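Long-range contacts in Dye type peroxidase A (Streptomyces lividans 1326, PDB 5MJH), which is a haem-dependent peroxidase of the dye-decolourising family, probably using hydrogen peroxide to oxidise dyes and related organic substrates: residues R224-L229 against Q348-E353; P25-G30 against G131-L136. All blocks are in the same frame, centred on the assembly; numbering follows the deposited sequence. Where two conformers were deposited one is given.

How the interactions relate
From the N terminus, the chain first comes back on itself at interaction 2, where the start of strand 29-37 and the residues before it meet the end of strand 126-132 and the turn into helix 135-149; this closes a loop of 100 residues. Interaction 1 opens only afterwards and pairs strand 219-228 with strand 350-360 across 118 residues, so the two loops follow in series and neither nest nor cross. Interaction 2 belongs to the N-terminal part of the Dyp-type peroxidase and interaction 1 to the C-terminal part, yet both pairs belong to one antiparallel sheet. The centres of interactions 1 and 2 are about 23 Å apart. Interaction 1 lies beside the haem.

Interaction 1 (R224-L229 against Q348-E353); sequences RRIRML and QFIRHE. With HEM (protoporphyrin IX containing Fe), chain C.
Glu353 and Arg227 meet in a salt bridge in which Arg227 NE donates to Glu353 OE2 at 2.8 Å, lying on the syn side of that oxygen and 29° out of the carboxylate plane. Arg227 NH2 adds a weak bond to the same oxygen. Arg351 grips OE2 side-on through NE and NH2, NE coming from the anti side, so both arginines share one carboxylate oxygen. A water donates to Glu353 OE1 and accepts from Arg225 NE, while Arg225 NH2 is held in salt bridges by Asp308 and Asp317. The bend at chi3 of Arg227, after a CG set trans to the main-chain nitrogen (chi1 -176°), turns the guanidinium onto the acid.

Beneath this network the strands pair antiparallel, with Arg227 and Arg351 bonded N to O in both directions. Glu353 N donates to Arg225 O at 2.8 Å, and Leu229 N to Phe349 O. On the haem face, Ile226 CD1 sits over the His352 ring, 3.9 Å from its centroid, in a CH-pi contact. Arg224 NE donates to His352 ND1 at 3.1 Å, while Arg224 NH2 is held by Asp115, outside the pair. Ile226 CG2 rests on Ile350 CB at 3.6 Å, and Ile350 CG2 touches the haem vinyl carbon CBB, also at 3.6 Å. Met228 CE packs against the methyl CMB.

Accepting from Arg224 NE, His352 ND1 is probably unprotonated. The charged cluster round Glu353 lies on one face of the strand pair and the haem on the other, and the shared carboxylate probably offsets the nearness of the two arginines.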
# COMPACT_ATOMS: atom_id res chain seq x y z
N ARG A 224 8.71 -0.13 15.94
CA ARG A 224 9.25 -1.48 15.81
C ARG A 224 8.64 -2.13 14.56
O ARG A 224 7.41 -2.23 14.42
CB ARG A 224 8.91 -2.32 17.03
CG ARG A 224 9.33 -1.62 18.34
CD ARG A 224 10.83 -1.69 18.60
NE ARG A 224 11.25 -3.04 19.00
CZ ARG A 224 12.40 -3.37 19.58
NH1 ARG A 224 13.33 -2.45 19.85
NH2 ARG A 224 12.63 -4.66 19.90
N ARG A 225 9.51 -2.52 13.63
CA ARG A 225 9.07 -3.33 12.52
C ARG A 225 9.00 -4.77 13.03
O ARG A 225 10.04 -5.41 13.20
CB ARG A 225 10.01 -3.19 11.35
CG ARG A 225 9.60 -4.03 10.13
CD ARG A 225 10.70 -4.03 9.10
NE ARG A 225 10.39 -4.77 7.86
CZ ARG A 225 9.69 -4.26 6.85
NH1 ARG A 225 9.17 -3.03 6.92
NH2 ARG A 225 9.46 -5.02 5.76
N ILE A 226 7.78 -5.28 13.22
CA ILE A 226 7.60 -6.57 13.81
C ILE A 226 7.02 -7.46 12.74
O ILE A 226 5.86 -7.30 12.37
CB ILE A 226 6.65 -6.54 15.02
CG1 ILE A 226 7.04 -5.44 16.01
CG2 ILE A 226 6.72 -7.87 15.72
CD1 ILE A 226 6.15 -5.37 17.22
N ARG A 227 7.81 -8.42 12.26
CA ARG A 227 7.32 -9.42 11.32
C ARG A 227 6.43 -10.40 12.00
O ARG A 227 6.73 -10.83 13.10
CB ARG A 227 8.50 -10.15 10.66
CG ARG A 227 8.06 -11.14 9.58
CD ARG A 227 9.13 -11.46 8.57
NE ARG A 227 10.21 -12.18 9.24
CZ ARG A 227 10.24 -13.49 9.41
NH1 ARG A 227 9.24 -14.20 9.02
NH2 ARG A 227 11.28 -14.06 10.01
N MET A 228 5.31 -10.74 11.36
CA MET A 228 4.39 -11.70 11.94
C MET A 228 4.74 -13.03 11.29
O MET A 228 4.80 -13.10 10.08
CB MET A 228 2.94 -11.31 11.67
CG MET A 228 2.43 -10.20 12.52
SD MET A 228 0.91 -9.65 11.83
CE MET A 228 0.10 -8.92 13.26
N LEU A 229 5.02 -14.04 12.08
CA LEU A 229 5.40 -15.36 11.55
C LEU A 229 4.09 -16.04 11.14
O LEU A 229 3.66 -17.02 11.74
CB LEU A 229 6.21 -16.16 12.58
CG LEU A 229 7.64 -15.61 12.83
CD1 LEU A 229 7.81 -14.14 13.22
CD2 LEU A 229 8.33 -16.49 13.86
N GLN A 348 6.56 -15.93 20.43
CA GLN A 348 6.83 -17.07 19.55
C GLN A 348 6.45 -16.87 18.07
O GLN A 348 7.01 -17.49 17.16
CB GLN A 348 6.07 -18.27 20.13
CG GLN A 348 6.12 -19.53 19.29
CD GLN A 348 5.59 -20.76 19.98
OE1 GLN A 348 5.09 -20.71 21.09
NE2 GLN A 348 5.70 -21.87 19.29
N PHE A 349 5.48 -16.01 17.84
CA PHE A 349 4.93 -15.81 16.51
C PHE A 349 5.25 -14.47 15.87
O PHE A 349 4.65 -14.13 14.83
CB PHE A 349 3.42 -15.94 16.65
CG PHE A 349 3.04 -17.26 17.20
CD1 PHE A 349 3.10 -18.38 16.40
CD2 PHE A 349 2.68 -17.39 18.54
CE1 PHE A 349 2.80 -19.65 16.92
CE2 PHE A 349 2.40 -18.64 19.07
CZ PHE A 349 2.45 -19.77 18.26
N ILE A 350 6.21 -13.75 16.45
CA ILE A 350 6.67 -12.48 15.93
C ILE A 350 8.18 -12.38 15.96
O ILE A 350 8.86 -13.04 16.73
CB ILE A 350 6.06 -11.30 16.69
CG1 ILE A 350 6.43 -11.27 18.19
CG2 ILE A 350 4.55 -11.27 16.53
CD1 ILE A 350 6.08 -9.91 18.86
N ARG A 351 8.71 -11.50 15.14
CA ARG A 351 10.11 -11.14 15.32
C ARG A 351 10.30 -9.66 15.11
O ARG A 351 9.97 -9.11 14.05
CB ARG A 351 11.02 -11.84 14.36
CG ARG A 351 12.42 -11.91 14.91
CD ARG A 351 13.26 -12.94 14.20
NE ARG A 351 13.71 -12.47 12.88
CZ ARG A 351 14.77 -12.96 12.24
NH1 ARG A 351 15.51 -13.93 12.77
NH2 ARG A 351 15.09 -12.43 11.08
N HIS A 352 10.91 -9.04 16.08
CA HIS A 352 11.26 -7.63 15.95
C HIS A 352 12.49 -7.44 15.07
O HIS A 352 13.56 -7.90 15.42
CB HIS A 352 11.53 -6.99 17.31
CG HIS A 352 10.33 -6.92 18.20
ND1 HIS A 352 9.82 -5.74 18.65
CD2 HIS A 352 9.53 -7.89 18.70
CE1 HIS A 352 8.80 -5.97 19.45
NE2 HIS A 352 8.58 -7.27 19.48
N GLU A 353 12.32 -6.77 13.93
CA GLU A 353 13.36 -6.71 12.88
C GLU A 353 13.91 -5.32 12.59
O GLU A 353 14.84 -5.16 11.78
CB GLU A 353 12.87 -7.41 11.60
CG GLU A 353 12.83 -8.94 11.80
CD GLU A 353 12.35 -9.71 10.62
OE1 GLU A 353 12.04 -9.13 9.56
OE2 GLU A 353 12.28 -10.96 10.72
CHA HEM C . -2.93 -4.90 23.18
CHB HEM C . -1.57 -7.38 19.22
CHC HEM C . 3.02 -5.92 19.90
CHD HEM C . 1.60 -3.41 23.81
C1A HEM C . -2.94 -5.69 22.06
C2A HEM C . -4.10 -6.35 21.56
C3A HEM C . -3.68 -7.04 20.46
C4A HEM C . -2.30 -6.82 20.28
CMA HEM C . -4.54 -7.93 19.58
CAA HEM C . -5.48 -6.34 22.20
CBA HEM C . -6.48 -5.29 21.73
CGA HEM C . -6.06 -3.91 22.15
O1A HEM C . -6.31 -3.48 23.29
O2A HEM C . -5.44 -3.25 21.31
C1B HEM C . -0.19 -7.19 19.06
C2B HEM C . 0.57 -7.72 17.98
C3B HEM C . 1.86 -7.35 18.15
C4B HEM C . 1.87 -6.51 19.39
CMB HEM C . 0.00 -8.61 16.91
CAB HEM C . 3.05 -7.56 17.32
CBB HEM C . 3.01 -8.00 16.06
C1C HEM C . 3.06 -5.12 21.06
C2C HEM C . 4.21 -4.53 21.63
C3C HEM C . 3.81 -3.82 22.77
C4C HEM C . 2.37 -3.95 22.82
CMC HEM C . 5.61 -4.72 21.05
CAC HEM C . 4.60 -3.02 23.77
CBC HEM C . 5.89 -3.21 24.01
C1D HEM C . 0.24 -3.59 23.90
C2D HEM C . -0.54 -2.93 24.97
C3D HEM C . -1.82 -3.36 24.79
C4D HEM C . -1.76 -4.29 23.62
CMD HEM C . -0.10 -1.95 26.04
CAD HEM C . -3.05 -2.98 25.59
CBD HEM C . -3.13 -3.67 26.94
CGD HEM C . -4.34 -3.25 27.72
O1D HEM C . -5.45 -3.90 27.59
O2D HEM C . -4.14 -2.26 28.51
NA HEM C . -1.85 -6.00 21.28
NB HEM C . 0.58 -6.45 19.84
NC HEM C . 1.96 -4.83 21.84
ND HEM C . -0.51 -4.45 23.17
FE HEM C . 0.02 -5.43 21.57
O HOH W 1 10.06 -7.81 8.20

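Interaction 2 (P25-G30 against G131-L136); sequences PMQARG and GADDAL
Ala28 N donates to Asp133 OD1 at 2.9 Å, nearly in line with the carboxylate C-O bond, and this side-chain bond ties the loop before strand 29-37 to the residue following strand 126-132. Asp133 OD2 receives a water that also donates to Met26 O, so both carboxylate oxygens are engaged on the same loop. CG of Asp133 stands opposite its own carbonyl carbon (chi1 -72°), which swings OD1 toward Ala28. Beyond it, Arg29 and Ala132 form an antiparallel hydrogen-bonded pair: Arg29 N to Ala132 O and Ala132 N to Arg29 O are each 2.9 Å.

The Gln27 amide lies against the backbone of Gly131, its CD 3.4 Å from Gly131 C. Its polar ends are held elsewhere, NE2 by Ser81 and Thr83 and OE1 by Arg302. With an alanine here, the carbonyl of Ser81 and the hydroxyl of Thr83 would probably lose a partner, Arg302 NH2 one of its acceptors, and a gap would open against Gly131. Gly131 has no side chain, and Gln27 OE1 approaches Gly131 CA to 3.4 Å, in the space a CB would take.

Arg29 CB packs on Ala132 O at 3.3 Å, and its CG faces Ala135 CA at 4.1 Å. A water joins Arg29 NE to Ala135 O at the first turn of the helix, whose N-cap, Asp134, accepts weakly from Leu136 N.

Strand 29-37 thus runs between strands 126-132 and 153-162, Arg29 NH1 reaching Gly161 O, while helix 135-149 covers Arg29 and Ala132, and Phe162 of the second subunit packs on Arg29 and Ala135.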
# COMPACT_ATOMS: atom_id res chain seq x y z
N PRO A 25 -6.97 9.94 14.30
CA PRO A 25 -7.44 8.58 13.97
C PRO A 25 -6.53 7.81 13.04
O PRO A 25 -5.75 8.41 12.31
CB PRO A 25 -8.76 8.81 13.29
CG PRO A 25 -9.22 10.15 13.80
CD PRO A 25 -7.97 10.96 13.93
N MET A 26 -6.65 6.50 13.05
CA MET A 26 -5.87 5.69 12.17
C MET A 26 -6.17 6.01 10.72
O MET A 26 -7.28 6.37 10.38
CB MET A 26 -6.15 4.25 12.46
CG MET A 26 -5.62 3.92 13.82
SD MET A 26 -4.03 3.10 13.74
CE MET A 26 -2.75 4.22 13.38
N GLN A 27 -5.11 5.93 9.92
CA GLN A 27 -5.17 6.19 8.48
C GLN A 27 -4.93 4.95 7.66
O GLN A 27 -4.15 4.03 8.09
CB GLN A 27 -4.09 7.18 8.12
CG GLN A 27 -4.40 8.54 8.69
CD GLN A 27 -3.16 9.28 9.11
OE1 GLN A 27 -2.21 8.67 9.62
NE2 GLN A 27 -3.16 10.62 8.94
N ALA A 28 -5.46 4.96 6.44
CA ALA A 28 -5.37 3.74 5.58
C ALA A 28 -3.98 3.51 5.00
O ALA A 28 -3.63 2.41 4.63
CB ALA A 28 -6.34 3.82 4.45
N ARG A 29 -3.21 4.57 4.83
CA ARG A 29 -1.91 4.48 4.23
C ARG A 29 -0.88 5.22 5.08
O ARG A 29 -1.13 6.36 5.49
CB ARG A 29 -1.97 5.12 2.87
CG ARG A 29 -0.69 5.21 2.07
CD ARG A 29 0.02 3.91 2.01
NE ARG A 29 0.75 3.73 0.78
CZ ARG A 29 1.38 2.60 0.47
NH1 ARG A 29 1.46 1.60 1.32
NH2 ARG A 29 2.01 2.50 -0.68
N GLY A 30 0.25 4.58 5.32
CA GLY A 30 1.40 5.16 5.99
C GLY A 30 2.76 5.01 5.31
O GLY A 30 3.01 4.05 4.62
N GLY A 131 0.91 9.87 6.96
CA GLY A 131 -0.26 8.99 6.82
C GLY A 131 -1.39 9.74 6.19
O GLY A 131 -1.51 10.97 6.32
N ALA A 132 -2.23 9.02 5.50
CA ALA A 132 -3.38 9.57 4.82
C ALA A 132 -4.32 8.46 4.41
O ALA A 132 -3.96 7.30 4.42
CB ALA A 132 -2.96 10.34 3.58
N ASP A 133 -5.55 8.82 4.07
CA ASP A 133 -6.52 7.85 3.60
C ASP A 133 -6.53 7.71 2.08
O ASP A 133 -7.28 6.91 1.58
CB ASP A 133 -7.90 8.23 4.13
CG ASP A 133 -8.04 7.98 5.62
OD1 ASP A 133 -7.51 6.94 6.09
OD2 ASP A 133 -8.75 8.77 6.30
N ASP A 134 -5.70 8.44 1.36
CA ASP A 134 -5.53 8.26 -0.06
C ASP A 134 -4.08 8.02 -0.35
O ASP A 134 -3.23 8.72 0.14
CB ASP A 134 -6.01 9.48 -0.83
CG ASP A 134 -5.80 9.29 -2.32
OD1 ASP A 134 -6.62 8.62 -2.94
OD2 ASP A 134 -4.81 9.82 -2.88
N ALA A 135 -3.81 7.03 -1.17
CA ALA A 135 -2.41 6.66 -1.40
C ALA A 135 -1.62 7.63 -2.27
O ALA A 135 -0.43 7.66 -2.14
CB ALA A 135 -2.30 5.26 -1.98
N LEU A 136 -2.24 8.36 -3.18
CA LEU A 136 -1.58 9.40 -3.97
C LEU A 136 -1.30 10.59 -3.12
O LEU A 136 -0.19 11.18 -3.18
CB LEU A 136 -2.41 9.83 -5.18
CG LEU A 136 -2.77 8.78 -6.20
CD1 LEU A 136 -3.35 9.38 -7.46
CD2 LEU A 136 -1.57 7.95 -6.58
O HOH W 2 -8.57 8.62 8.89
O HOH W 3 1.12 5.84 -0.85